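Long-range contact in ATP-dependent DNA helicase uvsW (Enterobacteria phage T4, PDB 2OCA), which couples ATP hydrolysis to 3'-5' unwinding of duplex DNA and drives branch migration of Holliday junctions in recombination-dependent repair: residues L417-L422 with T450-I455. The protein carries 1 engineered substitution. Residues are numbered along the deposited sequence; the frame is centred on the assembly and turned at random.
Sequences LHHVVL and TVWDLI
Val420 and Val421 pair with Val451 and Trp452 where strand 417-422 runs parallel to the first six residues of strand 450-457, inside the seven-stranded sheet of the C-terminal helicase domain. Four backbone bonds form the ladder: Thr450 N to His418 O, Val420 N to Thr450 O, Trp452 N to Val420 O at 2.8 Å, and Leu422 N to Trp452 O.

A side-chain bond runs beside it. Trp452 NE1 donates to His419 ND1 over 3.1 Å, almost straight at 171°. The acceptor lies in the indole plane, but the donor sits 31° out of the imidazole plane. The rings meet rim to rim, inclined to each other, neither lying over the other's face. Both residues face the same side of the sheet, and each has CG anti to its carbonyl carbon, beside the backbone N, which brings ND1 and NE1 within bonding distance. Thr450 joins on the same face: its CG2 lies against ND1 and CE1 of His419, while OG1 sits 3.3 Å above the indole plane, toward the rim. Farther along, Val421 touches Trp452 CD1 with CG2 and Leu454 CD1 with CG1, each at 4.1 Å, and helix 330-344 packs over this face.

On the other face Val420 CB meets Val451 CG2, and Leu422 CG rests 4.1 Å from Val451 CG1; Ile436 of helix 431-440 packs on both valines. Asp453, also on this side, directs its carboxylate to Arg484 and Tyr488.

Strand 417-422, helix 431-440 and strand 450-457 thus make a beta-alpha-beta crossover, the repeating element of the RecA-like fold found in the second motor domain of superfamily 2 helicases.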
loop_
_atom_site.group_PDB
_atom_site.type_symbol
_atom_site.label_atom_id
_atom_site.label_comp_id
_atom_site.label_asym_id
_atom_site.label_seq_id
_atom_site.Cartn_x
_atom_site.Cartn_y
_atom_site.Cartn_z
ATOM N N LEU A 417 6.696 17.103 -13.436
ATOM C CA LEU A 417 7.745 16.634 -12.539
ATOM C C LEU A 417 7.336 15.444 -11.673
ATOM O O LEU A 417 6.549 15.586 -10.738
ATOM C CB LEU A 417 8.232 17.777 -11.652
ATOM C CG LEU A 417 9.664 17.553 -11.164
ATOM C CD1 LEU A 417 10.565 17.253 -12.356
ATOM C CD2 LEU A 417 10.153 18.775 -10.407
ATOM N N HIS A 418 7.893 14.277 -11.987
ATOM C CA HIS A 418 7.598 13.041 -11.264
ATOM C C HIS A 418 8.561 12.786 -10.109
ATOM O O HIS A 418 8.166 12.264 -9.068
ATOM C CB HIS A 418 7.661 11.842 -12.217
ATOM C CG HIS A 418 6.915 12.049 -13.497
ATOM N ND1 HIS A 418 5.556 12.287 -13.539
ATOM C CD2 HIS A 418 7.343 12.095 -14.781
ATOM C CE1 HIS A 418 5.184 12.474 -14.793
ATOM N NE2 HIS A 418 6.250 12.362 -15.567
ATOM N N HIS A 419 9.826 13.151 -10.296
ATOM C CA HIS A 419 10.830 12.919 -9.268
ATOM C C HIS A 419 11.774 14.079 -9.000
ATOM O O HIS A 419 12.113 14.851 -9.894
ATOM C CB HIS A 419 11.656 11.702 -9.645
ATOM C CG HIS A 419 10.834 10.485 -9.920
ATOM N ND1 HIS A 419 10.407 9.633 -8.926
ATOM C CD2 HIS A 419 10.348 9.985 -11.079
ATOM C CE1 HIS A 419 9.695 8.659 -9.459
ATOM N NE2 HIS A 419 9.644 8.849 -10.766
ATOM N N VAL A 420 12.190 14.191 -7.746
ATOM C CA VAL A 420 13.137 15.211 -7.317
ATOM C C VAL A 420 14.156 14.461 -6.461
ATOM O O VAL A 420 13.822 13.917 -5.411
ATOM C CB VAL A 420 12.453 16.317 -6.481
ATOM C CG1 VAL A 420 13.480 17.331 -6.014
ATOM C CG2 VAL A 420 11.395 17.010 -7.314
ATOM N N VAL A 421 15.393 14.412 -6.938
ATOM C CA VAL A 421 16.469 13.721 -6.234
ATOM C C VAL A 421 17.396 14.709 -5.548
ATOM O O VAL A 421 18.136 15.424 -6.214
ATOM C CB VAL A 421 17.311 12.876 -7.211
ATOM C CG1 VAL A 421 18.351 12.080 -6.450
ATOM C CG2 VAL A 421 16.403 11.972 -8.023
ATOM N N LEU A 422 17.357 14.752 -4.223
ATOM C CA LEU A 422 18.223 15.658 -3.477
ATOM C C LEU A 422 19.626 15.059 -3.453
ATOM O O LEU A 422 19.927 14.207 -2.623
ATOM C CB LEU A 422 17.711 15.826 -2.049
ATOM C CG LEU A 422 16.239 16.198 -1.888
ATOM C CD1 LEU A 422 15.917 16.416 -0.413
ATOM C CD2 LEU A 422 15.945 17.457 -2.698
ATOM N N THR A 450 7.443 12.230 -6.192
ATOM C CA THR A 450 8.148 11.609 -5.088
ATOM C C THR A 450 9.546 12.226 -4.956
ATOM O O THR A 450 10.270 12.386 -5.947
ATOM C CB THR A 450 8.254 10.083 -5.284
ATOM O OG1 THR A 450 9.562 9.636 -4.907
ATOM C CG2 THR A 450 7.977 9.713 -6.728
ATOM N N VAL A 451 9.901 12.591 -3.726
ATOM C CA VAL A 451 11.193 13.189 -3.424
ATOM C C VAL A 451 12.142 12.154 -2.850
ATOM O O VAL A 451 11.848 11.520 -1.845
ATOM C CB VAL A 451 11.052 14.315 -2.392
ATOM C CG1 VAL A 451 12.418 14.843 -2.008
ATOM C CG2 VAL A 451 10.185 15.414 -2.953
ATOM N N TRP A 452 13.291 11.990 -3.481
ATOM C CA TRP A 452 14.271 11.036 -2.994
ATOM C C TRP A 452 15.267 11.705 -2.071
ATOM O O TRP A 452 16.165 12.408 -2.521
ATOM C CB TRP A 452 14.999 10.403 -4.163
ATOM C CG TRP A 452 14.056 9.733 -5.079
ATOM C CD1 TRP A 452 13.219 10.331 -5.980
ATOM C CD2 TRP A 452 13.824 8.330 -5.183
ATOM N NE1 TRP A 452 12.485 9.384 -6.642
ATOM C CE2 TRP A 452 12.835 8.143 -6.174
ATOM C CE3 TRP A 452 14.353 7.206 -4.530
ATOM C CZ2 TRP A 452 12.366 6.880 -6.535
ATOM C CZ3 TRP A 452 13.890 5.955 -4.882
ATOM C CH2 TRP A 452 12.902 5.800 -5.880
ATOM N N ASP A 453 15.091 11.490 -0.773
ATOM C CA ASP A 453 15.980 12.061 0.220
ATOM C C ASP A 453 17.129 11.084 0.491
ATOM O O ASP A 453 16.944 10.063 1.149
ATOM C CB ASP A 453 15.197 12.355 1.507
ATOM C CG ASP A 453 16.087 12.851 2.633
ATOM O OD1 ASP A 453 17.224 13.287 2.334
ATOM O OD2 ASP A 453 15.649 12.808 3.810
ATOM N N LEU A 454 18.311 11.399 -0.026
ATOM C CA LEU A 454 19.464 10.531 0.157
ATOM C C LEU A 454 20.198 10.797 1.468
ATOM O O LEU A 454 20.612 11.917 1.769
ATOM C CB LEU A 454 20.425 10.675 -1.025
ATOM C CG LEU A 454 19.788 10.611 -2.424
ATOM C CD1 LEU A 454 20.877 10.754 -3.479
ATOM C CD2 LEU A 454 19.031 9.294 -2.629
ATOM N N ILE A 455 20.331 9.745 2.262
ATOM C CA ILE A 455 21.016 9.828 3.530
ATOM C C ILE A 455 22.281 9.024 3.352
ATOM O O ILE A 455 22.230 7.854 2.986
ATOM C CB ILE A 455 20.189 9.204 4.650
ATOM C CG1 ILE A 455 18.837 9.911 4.745
ATOM C CG2 ILE A 455 20.939 9.303 5.968
ATOM C CD1 ILE A 455 17.927 9.344 5.822
#